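Local coordinates for putative exotoxin (superantigen) (Streptococcus pyogenes, PDB 1TY0), which probably acts as a superantigen toxin, binding T-cell receptors, can dimerise through the same surface, and carries a zinc-binding site, at residues Y18-V23 with I72-P76; Y25-N29 with I40-K46; Q68-F73 with G90-S94. One frame throughout, in Å; residues are numbered along the deposited sequence.

Interaction 1. Residues Y18-V23 with I72-P76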
ATOM      1  N   TYR A  18      -4.626   5.954  -5.406  1.00 14.14           N
ATOM      2  CA  TYR A  18      -4.156   4.782  -6.134  1.00 13.97           C
ATOM      3  C   TYR A  18      -2.667   4.428  -6.023  1.00 15.04           C
ATOM      4  O   TYR A  18      -2.232   3.421  -6.571  1.00 15.15           O
ATOM      5  CB  TYR A  18      -4.593   4.897  -7.601  1.00 12.68           C
ATOM      6  CG  TYR A  18      -6.069   4.590  -7.790  1.00 11.89           C
ATOM      7  CD1 TYR A  18      -6.518   3.275  -7.885  1.00 11.40           C
ATOM      8  CD2 TYR A  18      -7.020   5.614  -7.837  1.00 12.88           C
ATOM      9  CE1 TYR A  18      -7.879   2.977  -8.023  1.00 12.18           C
ATOM     10  CE2 TYR A  18      -8.388   5.327  -7.973  1.00 10.67           C
ATOM     11  CZ  TYR A  18      -8.806   4.005  -8.065  1.00 12.52           C
ATOM     12  OH  TYR A  18     -10.147   3.710  -8.205  1.00 11.84           O
ATOM     13  N   GLU A  19      -1.886   5.255  -5.332  1.00 14.77           N
ATOM     14  CA  GLU A  19      -0.464   4.953  -5.120  1.00 14.71           C
ATOM     15  C   GLU A  19      -0.492   4.108  -3.855  1.00 13.43           C
ATOM     16  O   GLU A  19      -0.184   4.583  -2.767  1.00 15.67           O
ATOM     17  CB  GLU A  19       0.335   6.237  -4.880  1.00 20.11           C
ATOM     18  CG  GLU A  19       0.782   6.935  -6.156  1.00 26.69           C
ATOM     19  CD  GLU A  19       1.927   6.211  -6.836  1.00 31.03           C
ATOM     20  OE1 GLU A  19       3.020   6.123  -6.230  1.00 34.10           O
ATOM     21  OE2 GLU A  19       1.739   5.726  -7.971  1.00 35.02           O
ATOM     22  N   ILE A  20      -0.868   2.846  -4.015  1.00 13.82           N
ATOM     23  CA  ILE A  20      -1.026   1.950  -2.883  1.00 14.77           C
ATOM     24  C   ILE A  20      -0.718   0.496  -3.234  1.00 12.94           C
ATOM     25  O   ILE A  20      -0.697   0.117  -4.403  1.00 14.04           O
ATOM     26  CB  ILE A  20      -2.483   2.053  -2.383  1.00 16.19           C
ATOM     27  CG1 ILE A  20      -2.727   1.141  -1.183  1.00 20.33           C
ATOM     28  CG2 ILE A  20      -3.427   1.694  -3.515  1.00 19.06           C
ATOM     29  CD1 ILE A  20      -4.125   1.287  -0.621  1.00 24.53           C
ATOM     30  N   ILE A  21      -0.466  -0.308  -2.208  1.00 12.11           N
ATOM     31  CA  ILE A  21      -0.182  -1.730  -2.374  1.00 11.50           C
ATOM     32  C   ILE A  21      -1.495  -2.461  -2.109  1.00 10.00           C
ATOM     33  O   ILE A  21      -2.097  -2.291  -1.053  1.00 12.81           O
ATOM     34  CB  ILE A  21       0.873  -2.209  -1.352  1.00 12.67           C
ATOM     35  CG1 ILE A  21       2.248  -1.648  -1.732  1.00 16.55           C
ATOM     36  CG2 ILE A  21       0.909  -3.738  -1.299  1.00 15.00           C
ATOM     37  CD1 ILE A  21       2.796  -2.216  -3.011  1.00 19.15           C
ATOM     38  N   PRO A  22      -1.949  -3.294  -3.058  1.00 10.09           N
ATOM     39  CA  PRO A  22      -3.210  -4.013  -2.858  1.00 10.42           C
ATOM     40  C   PRO A  22      -3.144  -5.250  -1.980  1.00 10.95           C
ATOM     41  O   PRO A  22      -2.076  -5.822  -1.763  1.00 11.93           O
ATOM     42  CB  PRO A  22      -3.624  -4.372  -4.281  1.00 11.36           C
ATOM     43  CG  PRO A  22      -2.299  -4.652  -4.931  1.00 14.59           C
ATOM     44  CD  PRO A  22      -1.419  -3.524  -4.415  1.00 10.95           C
ATOM     45  N   VAL A  23      -4.309  -5.643  -1.475  1.00 10.10           N
ATOM     46  CA  VAL A  23      -4.450  -6.857  -0.681  1.00  9.08           C
ATOM     47  C   VAL A  23      -4.638  -7.893  -1.781  1.00  8.84           C
ATOM     48  O   VAL A  23      -5.658  -7.897  -2.469  1.00  8.83           O
ATOM     49  CB  VAL A  23      -5.703  -6.804   0.205  1.00  8.04           C
ATOM     50  CG1 VAL A  23      -5.910  -8.154   0.879  1.00  9.88           C
ATOM     51  CG2 VAL A  23      -5.551  -5.710   1.250  1.00 10.24           C
ATOM     52  N   ILE A  72      -8.637 -12.917  -3.610  1.00 10.60           N
ATOM     53  CA  ILE A  72      -8.846 -11.562  -3.148  1.00  8.88           C
ATOM     54  C   ILE A  72      -7.899 -10.592  -3.829  1.00  7.78           C
ATOM     55  O   ILE A  72      -6.692 -10.835  -3.899  1.00  9.16           O
ATOM     56  CB  ILE A  72      -8.573 -11.437  -1.633  1.00 10.55           C
ATOM     57  CG1 ILE A  72      -9.503 -12.363  -0.852  1.00 12.94           C
ATOM     58  CG2 ILE A  72      -8.733  -9.977  -1.193  1.00 10.01           C
ATOM     59  CD1 ILE A  72      -9.148 -12.465   0.624  1.00 14.63           C
ATOM     60  N   PHE A  73      -8.457  -9.510  -4.350  1.00  7.41           N
ATOM     61  CA  PHE A  73      -7.647  -8.442  -4.927  1.00  8.66           C
ATOM     62  C   PHE A  73      -8.441  -7.188  -4.632  1.00 10.19           C
ATOM     63  O   PHE A  73      -9.349  -6.814  -5.383  1.00 11.39           O
ATOM     64  CB  PHE A  73      -7.442  -8.567  -6.434  1.00  9.48           C
ATOM     65  CG  PHE A  73      -6.339  -7.678  -6.944  1.00  9.03           C
ATOM     66  CD1 PHE A  73      -6.546  -6.310  -7.089  1.00 10.45           C
ATOM     67  CD2 PHE A  73      -5.071  -8.192  -7.194  1.00 10.56           C
ATOM     68  CE1 PHE A  73      -5.502  -5.467  -7.471  1.00 10.65           C
ATOM     69  CE2 PHE A  73      -4.021  -7.354  -7.578  1.00 11.28           C
ATOM     70  CZ  PHE A  73      -4.242  -5.989  -7.714  1.00 13.82           C
ATOM     71  N   GLY A  74      -8.103  -6.549  -3.520  1.00  9.04           N
ATOM     72  CA  GLY A  74      -8.817  -5.352  -3.126  1.00  9.75           C
ATOM     73  C   GLY A  74      -7.899  -4.280  -2.595  1.00  7.88           C
ATOM     74  O   GLY A  74      -6.814  -4.569  -2.080  1.00  9.45           O
ATOM     75  N   LEU A  75      -8.333  -3.031  -2.722  1.00  7.23           N
ATOM     76  CA  LEU A  75      -7.527  -1.916  -2.243  1.00  7.90           C
ATOM     77  C   LEU A  75      -7.987  -1.550  -0.841  1.00  6.78           C
ATOM     78  O   LEU A  75      -9.167  -1.256  -0.623  1.00  8.89           O
ATOM     79  CB  LEU A  75      -7.668  -0.727  -3.200  1.00  9.62           C
ATOM     80  CG  LEU A  75      -7.470  -1.093  -4.677  1.00  7.57           C
ATOM     81  CD1 LEU A  75      -7.570   0.162  -5.549  1.00 10.26           C
ATOM     82  CD2 LEU A  75      -6.117  -1.766  -4.864  1.00  8.59           C
ATOM     83  N   PRO A  76      -7.068  -1.582   0.143  1.00  7.50           N
ATOM     84  CA  PRO A  76      -7.444  -1.242   1.522  1.00  7.96           C
ATOM     85  C   PRO A  76      -7.831   0.227   1.643  1.00  9.29           C
ATOM     86  O   PRO A  76      -7.154   1.092   1.092  1.00 10.15           O
ATOM     87  CB  PRO A  76      -6.182  -1.578   2.310  1.00  8.85           C
ATOM     88  CG  PRO A  76      -5.090  -1.209   1.340  1.00  8.19           C
ATOM     89  CD  PRO A  76      -5.613  -1.807   0.034  1.00  9.52           C
TER

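Interaction 2. Residues Y25-N29 with I40-K46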
ATOM      1  N   TYR A  25      -4.377 -11.991  -2.383  1.00 10.15           N
ATOM      2  CA  TYR A  25      -4.211 -13.352  -1.876  1.00 12.10           C
ATOM      3  C   TYR A  25      -5.061 -14.313  -2.682  1.00 12.37           C
ATOM      4  O   TYR A  25      -6.182 -13.984  -3.057  1.00 13.61           O
ATOM      5  CB  TYR A  25      -4.621 -13.417  -0.404  1.00 10.91           C
ATOM      6  CG  TYR A  25      -3.669 -12.667   0.496  1.00 11.51           C
ATOM      7  CD1 TYR A  25      -2.460 -13.233   0.878  1.00 12.84           C
ATOM      8  CD2 TYR A  25      -3.948 -11.363   0.911  1.00 12.25           C
ATOM      9  CE1 TYR A  25      -1.544 -12.526   1.651  1.00 14.14           C
ATOM     10  CE2 TYR A  25      -3.038 -10.645   1.680  1.00 12.59           C
ATOM     11  CZ  TYR A  25      -1.838 -11.234   2.044  1.00 14.45           C
ATOM     12  OH  TYR A  25      -0.908 -10.531   2.772  1.00 16.80           O
ATOM     13  N   THR A  26      -4.542 -15.511  -2.931  1.00 12.38           N
ATOM     14  CA  THR A  26      -5.295 -16.482  -3.714  1.00 11.39           C
ATOM     15  C   THR A  26      -5.633 -17.762  -2.954  1.00 12.52           C
ATOM     16  O   THR A  26      -4.931 -18.154  -2.015  1.00 14.88           O
ATOM     17  CB  THR A  26      -4.531 -16.854  -5.003  1.00 15.38           C
ATOM     18  OG1 THR A  26      -3.223 -17.322  -4.662  1.00 16.95           O
ATOM     19  CG2 THR A  26      -4.400 -15.637  -5.917  1.00 18.66           C
ATOM     20  N   ASN A  27      -6.731 -18.390  -3.365  1.00 11.93           N
ATOM     21  CA  ASN A  27      -7.199 -19.649  -2.787  1.00 13.48           C
ATOM     22  C   ASN A  27      -7.407 -19.562  -1.274  1.00 14.64           C
ATOM     23  O   ASN A  27      -6.852 -20.350  -0.509  1.00 15.09           O
ATOM     24  CB  ASN A  27      -6.199 -20.758  -3.132  1.00 17.80           C
ATOM     25  CG  ASN A  27      -6.710 -22.139  -2.773  1.00 20.93           C
ATOM     26  OD1 ASN A  27      -7.868 -22.467  -3.022  1.00 25.81           O
ATOM     27  ND2 ASN A  27      -5.839 -22.960  -2.200  1.00 27.24           N
ATOM     28  N   CYS A  28      -8.231 -18.603  -0.861  1.00 12.85           N
ATOM     29  CA  CYS A  28      -8.529 -18.372   0.549  1.00 13.45           C
ATOM     30  C   CYS A  28      -9.925 -18.863   0.898  1.00 13.24           C
ATOM     31  O   CYS A  28     -10.846 -18.773   0.090  1.00 14.17           O
ATOM     32  CB  CYS A  28      -8.440 -16.882   0.857  1.00 14.55           C
ATOM     33  SG  CYS A  28      -6.845 -16.187   0.426  1.00 19.49           S
ATOM     34  N   ASN A  29     -10.088 -19.352   2.119  1.00 12.82           N
ATOM     35  CA  ASN A  29     -11.380 -19.875   2.547  1.00 11.69           C
ATOM     36  C   ASN A  29     -12.348 -18.837   3.093  1.00 11.53           C
ATOM     37  O   ASN A  29     -11.971 -17.985   3.902  1.00 12.00           O
ATOM     38  CB  ASN A  29     -11.180 -20.956   3.610  1.00 14.20           C
ATOM     39  CG  ASN A  29     -12.472 -21.653   3.973  1.00 13.19           C
ATOM     40  OD1 ASN A  29     -13.081 -21.372   5.007  1.00 15.73           O
ATOM     41  ND2 ASN A  29     -12.908 -22.559   3.111  1.00 13.77           N
ATOM     42  N   ILE A  40     -12.967 -13.617   5.161  1.00 10.49           N
ATOM     43  CA  ILE A  40     -12.043 -14.573   4.557  1.00 10.03           C
ATOM     44  C   ILE A  40     -10.758 -14.765   5.345  1.00 10.43           C
ATOM     45  O   ILE A  40     -10.133 -13.806   5.799  1.00 10.70           O
ATOM     46  CB  ILE A  40     -11.663 -14.114   3.123  1.00 10.87           C
ATOM     47  CG1 ILE A  40     -12.920 -13.713   2.340  1.00 14.91           C
ATOM     48  CG2 ILE A  40     -10.886 -15.202   2.413  1.00 12.10           C
ATOM     49  CD1 ILE A  40     -13.989 -14.767   2.265  1.00 22.50           C
ATOM     50  N   ASP A  41     -10.357 -16.019   5.489  1.00  9.24           N
ATOM     51  CA  ASP A  41      -9.154 -16.349   6.224  1.00 10.02           C
ATOM     52  C   ASP A  41      -7.876 -16.314   5.383  1.00 10.78           C
ATOM     53  O   ASP A  41      -7.809 -16.924   4.317  1.00 13.29           O
ATOM     54  CB  ASP A  41      -9.307 -17.736   6.839  1.00 10.55           C
ATOM     55  CG  ASP A  41      -8.145 -18.106   7.736  1.00 14.61           C
ATOM     56  OD1 ASP A  41      -7.601 -17.199   8.393  1.00 15.05           O
ATOM     57  OD2 ASP A  41      -7.786 -19.302   7.798  1.00 16.01           O
ATOM     58  N   ILE A  42      -6.870 -15.583   5.854  1.00 10.87           N
ATOM     59  CA  ILE A  42      -5.581 -15.555   5.161  1.00 10.38           C
ATOM     60  C   ILE A  42      -4.472 -15.885   6.167  1.00 12.71           C
ATOM     61  O   ILE A  42      -3.292 -15.598   5.939  1.00 14.63           O
ATOM     62  CB  ILE A  42      -5.296 -14.182   4.483  1.00  9.82           C
ATOM     63  CG1 ILE A  42      -5.202 -13.068   5.523  1.00  8.40           C
ATOM     64  CG2 ILE A  42      -6.389 -13.877   3.471  1.00 12.60           C
ATOM     65  CD1 ILE A  42      -4.697 -11.758   4.945  1.00 11.32           C
ATOM     66  N   SER A  43      -4.861 -16.519   7.273  1.00 13.03           N
ATOM     67  CA  SER A  43      -3.921 -16.873   8.338  1.00 14.41           C
ATOM     68  C   SER A  43      -2.713 -17.674   7.863  1.00 16.10           C
ATOM     69  O   SER A  43      -1.597 -17.461   8.343  1.00 16.91           O
ATOM     70  CB  SER A  43      -4.637 -17.661   9.446  1.00 16.26           C
ATOM     71  OG  SER A  43      -5.674 -16.896  10.039  1.00 15.18           O
ATOM     72  N   SER A  44      -2.936 -18.593   6.930  1.00 16.30           N
ATOM     73  CA  SER A  44      -1.858 -19.432   6.410  1.00 20.74           C
ATOM     74  C   SER A  44      -0.734 -18.614   5.780  1.00 21.09           C
ATOM     75  O   SER A  44       0.438 -18.989   5.860  1.00 20.30           O
ATOM     76  CB  SER A  44      -2.408 -20.428   5.383  1.00 22.14           C
ATOM     77  OG  SER A  44      -3.015 -19.762   4.289  1.00 27.31           O
ATOM     78  N   TYR A  45      -1.099 -17.505   5.152  1.00 19.88           N
ATOM     79  CA  TYR A  45      -0.135 -16.613   4.510  1.00 19.75           C
ATOM     80  C   TYR A  45       0.626 -15.779   5.532  1.00 19.70           C
ATOM     81  O   TYR A  45       1.820 -15.517   5.379  1.00 20.97           O
ATOM     82  CB  TYR A  45      -0.861 -15.654   3.570  1.00 19.92           C
ATOM     83  CG  TYR A  45      -1.289 -16.247   2.257  1.00 22.08           C
ATOM     84  CD1 TYR A  45      -0.399 -16.323   1.187  1.00 23.56           C
ATOM     85  CD2 TYR A  45      -2.598 -16.680   2.059  1.00 20.19           C
ATOM     86  CE1 TYR A  45      -0.802 -16.804  -0.047  1.00 23.67           C
ATOM     87  CE2 TYR A  45      -3.011 -17.165   0.826  1.00 23.39           C
ATOM     88  CZ  TYR A  45      -2.109 -17.222  -0.222  1.00 24.32           C
ATOM     89  OH  TYR A  45      -2.511 -17.681  -1.454  1.00 25.01           O
ATOM     90  N   LYS A  46      -0.080 -15.364   6.576  1.00 18.16           N
ATOM     91  CA  LYS A  46       0.479 -14.519   7.626  1.00 17.74           C
ATOM     92  C   LYS A  46       1.171 -15.260   8.766  1.00 17.95           C
ATOM     93  O   LYS A  46       1.972 -14.673   9.493  1.00 18.59           O
ATOM     94  CB  LYS A  46      -0.635 -13.648   8.213  1.00 16.32           C
ATOM     95  CG  LYS A  46      -1.239 -12.659   7.234  1.00 16.42           C
ATOM     96  CD  LYS A  46      -0.274 -11.521   6.973  1.00 18.02           C
ATOM     97  CE  LYS A  46      -0.877 -10.458   6.085  1.00 17.80           C
ATOM     98  NZ  LYS A  46       0.078  -9.325   5.944  1.00 17.55           N
TER
HETATM   99  O   HOH W   1      -7.624 -19.661   3.795  1.00 23.17           O

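Interaction 3. Residues Q68-F73 with G90-S94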
ATOM      1  N   GLN A  68     -16.115 -21.880   0.689  1.00 17.71           N
ATOM      2  CA  GLN A  68     -15.818 -21.883  -0.734  1.00 17.51           C
ATOM      3  C   GLN A  68     -14.462 -21.182  -0.787  1.00 16.65           C
ATOM      4  O   GLN A  68     -14.179 -20.319   0.050  1.00 14.92           O
ATOM      5  CB  GLN A  68     -16.855 -21.049  -1.492  1.00 18.81           C
ATOM      6  CG  GLN A  68     -16.625 -20.932  -2.990  1.00 21.62           C
ATOM      7  CD  GLN A  68     -17.615 -19.988  -3.660  1.00 24.53           C
ATOM      8  OE1 GLN A  68     -18.673 -19.673  -3.102  1.00 19.79           O
ATOM      9  NE2 GLN A  68     -17.280 -19.538  -4.870  1.00 23.77           N
ATOM     10  N   LYS A  69     -13.619 -21.560  -1.743  1.00 14.42           N
ATOM     11  CA  LYS A  69     -12.314 -20.930  -1.886  1.00 15.32           C
ATOM     12  C   LYS A  69     -12.453 -19.737  -2.820  1.00 14.87           C
ATOM     13  O   LYS A  69     -13.129 -19.814  -3.849  1.00 13.60           O
ATOM     14  CB  LYS A  69     -11.294 -21.919  -2.458  1.00 17.23           C
ATOM     15  CG  LYS A  69     -10.970 -23.086  -1.536  1.00 19.95           C
ATOM     16  CD  LYS A  69     -10.372 -22.600  -0.227  1.00 22.01           C
ATOM     17  CE  LYS A  69     -10.049 -23.764   0.705  1.00 24.89           C
ATOM     18  NZ  LYS A  69     -11.267 -24.523   1.097  1.00 29.82           N
ATOM     19  N   VAL A  70     -11.825 -18.627  -2.453  1.00 12.98           N
ATOM     20  CA  VAL A  70     -11.895 -17.427  -3.271  1.00 11.87           C
ATOM     21  C   VAL A  70     -10.554 -16.730  -3.377  1.00 11.01           C
ATOM     22  O   VAL A  70      -9.630 -17.000  -2.607  1.00 12.29           O
ATOM     23  CB  VAL A  70     -12.903 -16.403  -2.693  1.00 13.45           C
ATOM     24  CG1 VAL A  70     -14.313 -16.981  -2.709  1.00 11.88           C
ATOM     25  CG2 VAL A  70     -12.503 -16.022  -1.276  1.00 12.59           C
ATOM     26  N   ASN A  71     -10.457 -15.842  -4.361  1.00 11.79           N
ATOM     27  CA  ASN A  71      -9.263 -15.037  -4.553  1.00 10.70           C
ATOM     28  C   ASN A  71      -9.624 -13.629  -4.133  1.00 10.58           C
ATOM     29  O   ASN A  71     -10.772 -13.194  -4.282  1.00 10.85           O
ATOM     30  CB  ASN A  71      -8.828 -15.041  -6.012  1.00 11.93           C
ATOM     31  CG  ASN A  71      -8.339 -16.399  -6.456  1.00 12.28           C
ATOM     32  OD1 ASN A  71      -7.704 -17.112  -5.685  1.00 14.11           O
ATOM     33  ND2 ASN A  71      -8.624 -16.762  -7.704  1.00 16.18           N
ATOM     34  N   ILE A  72      -8.637 -12.917  -3.610  1.00 10.60           N
ATOM     35  CA  ILE A  72      -8.846 -11.562  -3.148  1.00  8.88           C
ATOM     36  C   ILE A  72      -7.899 -10.592  -3.829  1.00  7.78           C
ATOM     37  O   ILE A  72      -6.692 -10.835  -3.899  1.00  9.16           O
ATOM     38  CB  ILE A  72      -8.573 -11.437  -1.633  1.00 10.55           C
ATOM     39  CG1 ILE A  72      -9.503 -12.363  -0.852  1.00 12.94           C
ATOM     40  CG2 ILE A  72      -8.733  -9.977  -1.193  1.00 10.01           C
ATOM     41  CD1 ILE A  72      -9.148 -12.465   0.624  1.00 14.63           C
ATOM     42  N   PHE A  73      -8.457  -9.510  -4.350  1.00  7.41           N
ATOM     43  CA  PHE A  73      -7.647  -8.442  -4.927  1.00  8.66           C
ATOM     44  C   PHE A  73      -8.441  -7.188  -4.632  1.00 10.19           C
ATOM     45  O   PHE A  73      -9.349  -6.814  -5.383  1.00 11.39           O
ATOM     46  CB  PHE A  73      -7.442  -8.567  -6.434  1.00  9.48           C
ATOM     47  CG  PHE A  73      -6.339  -7.678  -6.944  1.00  9.03           C
ATOM     48  CD1 PHE A  73      -6.546  -6.310  -7.089  1.00 10.45           C
ATOM     49  CD2 PHE A  73      -5.071  -8.192  -7.194  1.00 10.56           C
ATOM     50  CE1 PHE A  73      -5.502  -5.467  -7.471  1.00 10.65           C
ATOM     51  CE2 PHE A  73      -4.021  -7.354  -7.578  1.00 11.28           C
ATOM     52  CZ  PHE A  73      -4.242  -5.989  -7.714  1.00 13.82           C
ATOM     53  N   GLY A  90     -13.695  -7.085  -4.471  1.00  9.08           N
ATOM     54  CA  GLY A  90     -12.437  -7.743  -4.792  1.00 10.45           C
ATOM     55  C   GLY A  90     -12.432  -9.251  -4.591  1.00 11.17           C
ATOM     56  O   GLY A  90     -11.377  -9.878  -4.590  1.00 11.21           O
ATOM     57  N   VAL A  91     -13.612  -9.843  -4.453  1.00  9.03           N
ATOM     58  CA  VAL A  91     -13.708 -11.278  -4.195  1.00  9.52           C
ATOM     59  C   VAL A  91     -14.236 -12.081  -5.379  1.00  9.11           C
ATOM     60  O   VAL A  91     -15.319 -11.809  -5.880  1.00 10.06           O
ATOM     61  CB  VAL A  91     -14.618 -11.528  -2.975  1.00 10.29           C
ATOM     62  CG1 VAL A  91     -14.756 -13.022  -2.709  1.00 10.96           C
ATOM     63  CG2 VAL A  91     -14.039 -10.815  -1.754  1.00  9.96           C
ATOM     64  N   THR A  92     -13.460 -13.074  -5.809  1.00  9.63           N
ATOM     65  CA  THR A  92     -13.842 -13.928  -6.930  1.00 10.96           C
ATOM     66  C   THR A  92     -13.668 -15.400  -6.590  1.00 12.50           C
ATOM     67  O   THR A  92     -12.868 -15.772  -5.733  1.00 11.31           O
ATOM     68  CB  THR A  92     -12.982 -13.653  -8.189  1.00  9.97           C
ATOM     69  OG1 THR A  92     -11.590 -13.749  -7.848  1.00 13.39           O
ATOM     70  CG2 THR A  92     -13.291 -12.277  -8.758  1.00 11.59           C
ATOM     71  N   PRO A  93     -14.426 -16.267  -7.268  1.00 14.21           N
ATOM     72  CA  PRO A  93     -14.310 -17.700  -7.001  1.00 15.22           C
ATOM     73  C   PRO A  93     -12.942 -18.178  -7.472  1.00 16.15           C
ATOM     74  O   PRO A  93     -12.478 -17.771  -8.539  1.00 16.59           O
ATOM     75  CB  PRO A  93     -15.431 -18.303  -7.848  1.00 14.32           C
ATOM     76  CG  PRO A  93     -16.426 -17.193  -7.962  1.00 16.94           C
ATOM     77  CD  PRO A  93     -15.551 -15.987  -8.174  1.00 14.93           C
ATOM     78  N   SER A  94     -12.286 -19.010  -6.672  1.00 16.59           N
ATOM     79  CA  SER A  94     -10.993 -19.568  -7.059  1.00 20.62           C
ATOM     80  C   SER A  94     -11.367 -20.905  -7.685  1.00 22.63           C
ATOM     81  O   SER A  94     -11.798 -21.817  -6.981  1.00 23.37           O
ATOM     82  CB  SER A  94     -10.108 -19.795  -5.832  1.00 20.85           C
ATOM     83  OG  SER A  94      -8.846 -20.316  -6.215  1.00 20.68           O
TER
HETATM   84  O   HOH W   2     -14.724 -21.427  -5.579  1.00 28.24           O
HETATM   85  O   HOH W   3     -10.739 -15.675  -9.403  1.00 18.12           O

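Interaction 1. Residues Y18-V23 with I72-P76
Val23 and Gly74 form an antiparallel hydrogen-bonded pair in the OB-fold domain, where the loop after helix 5-18 enters strand 23-26 beside the end of strand 69-74. Val23 N gives its hydrogen to Gly74 O at 2.8 Å, and Gly74 N returns one to Val23 O at 3.0 Å; both bonds are nearly straight. Val23 O is also approached by the alpha carbon of Phe73, a CA-H...O contact. Around this pair the packing is apolar, as suits a largely buried strand end. The beta-branched Val23 spreads two methyls: with CG1 anti to the backbone N (chi1 173°), that branch leans on Ile72 CG2, while CG2 slides past Pro76. Pro22 lies alongside the Phe73 ring, both side chains pointing the same way, and its CG comes 3.6 Å from Phe73 CZ; its compact ring also meets Leu75 CD2 through CB. The Leu75 and Tyr18 side chains cross at about a right angle, Leu75 CD1 lying 3.8 Å from Tyr18 CE1; the Tyr18 hydroxyl bonds to Tyr190 and Lys189. Helix 131-146 covers Leu75 through Phe136, and Ile21 of the second subunit packs on Val23 and Pro76. The closest carbon pair between side chains is made by Ile20, extended along its whole chain (chi2 177°), which meets Pro76 tip to tip, Ile20 CD1 lying 3.3 Å from Pro76 CG.

Interaction 2. Residues Y25-N29 with I40-K46
The rings of Tyr25 and Tyr45 meet in a T-shaped (edge-to-face) pair in the OB-fold domain, Tyr25 presenting its edge to the face of Tyr45 with the planes at 64°. Tyr25 CD1 stands over the centre of the Tyr45 ring, 3.5 Å from Tyr45 CG. The side chains run past one another in opposite directions, and Tyr45, offering both a flat face and a distant donor, reaches the strand, where Tyr45 OH donates to Thr26 O at a short 2.5 Å. One face of Tyr25 takes a CH-pi contact from Ile42 CD1, 4.2 Å from the ring centroid. Cys28, small enough for a tight fit, sets its CB 3.4 Å from Ile40 CG2 and its sulfur obliquely beside the Tyr45 ring. Asp41 N bonds to Asn29 O, and one water joins Asn29 N to Asp41 O. Asp41 OD1 accepts from both Ser43 N, in an Asx turn, and Ser43 OG. The contact joins the hairpin of strands 28-33 and 37-41 to short helix 43-46, which rests against the corner after strand 23-26, where Asn27 and Cys28 form a G1 beta bulge facing Val70; Tyr85 of strand 84-93 packs on Tyr25 and Ile42 and bonds Lys46 NZ.

Interaction 3. Residues Q68-F73 with G90-S94
Val70 lays its side chain obliquely across that of Val91, Val70 CB lying 3.9 Å from Val91 CG1. Val70 CB also lies 3.1 Å from Thr92 O, so the branched side chain packs on both a methyl and the backbone of the opposite strand. The two strands pair antiparallel as a beta hairpin of the OB-fold domain, their directions 145° apart. Asn71 and Thr92 make the hydrogen-bonded pair: Asn71 N donates to Thr92 O at 2.8 Å and Thr92 N to Asn71 O at 3.1 Å. At one end Phe73 N reaches Gly90 O at 3.0 Å. Glycine suits this end for two reasons, since its phi is positive (74°) and a beta carbon there would collide with Phe73 O. At the other end Ser94 N bonds to Lys69 O.

Asn71 and Thr92 share one face of the sheet, and a water there accepts from Asn71 ND2 and from Thr92 OG1 and donates to Pro93 O; the water oxygen lies 2.6 Å from Thr92 OG1. A chi1 of 53° sets that OG1 between its backbone N and carbonyl carbon, where it donates to the water. The buried Asn71 amide is satisfied further by Asn98 and by Asn27 N, and Ser94 OG bonds to Asn98 as well. Gln68 runs extended beside Pro93, its OE1 held by Thr65 N; a second water links Gln68 NE2, Lys69 O and Ser94 O. On its other edge strand 69-74 pairs with strands 23-26 and 28-33, while Ile40 of strand 37-41 packs on Val70 and Ile72, and Phe38 of that strand on Val91.

Overall arrangement
From the N terminus, helix 5-18 runs into residues 18-23, which interaction 1 joins to residues 72-76, closing a long loop. Nested within that loop is interaction 2, a short closure across the hairpin of strands 28-33 and 37-41 that sets helix 43-46 against the corner joining strands 23-26 and 28-33. Interaction 3 comes after interaction 2 in the chain and closes the hairpin of strands 69-74 and 84-93; it starts on the strand where interaction 1 ends, and the two share Ile72 and Phe73. Strand 69-74 is the common element: probable hydrogen bonds from Ile72 N to Tyr25 O and from Val70 N to Cys28 O tie it to interaction 2, uniting all three in one OB-fold sheet.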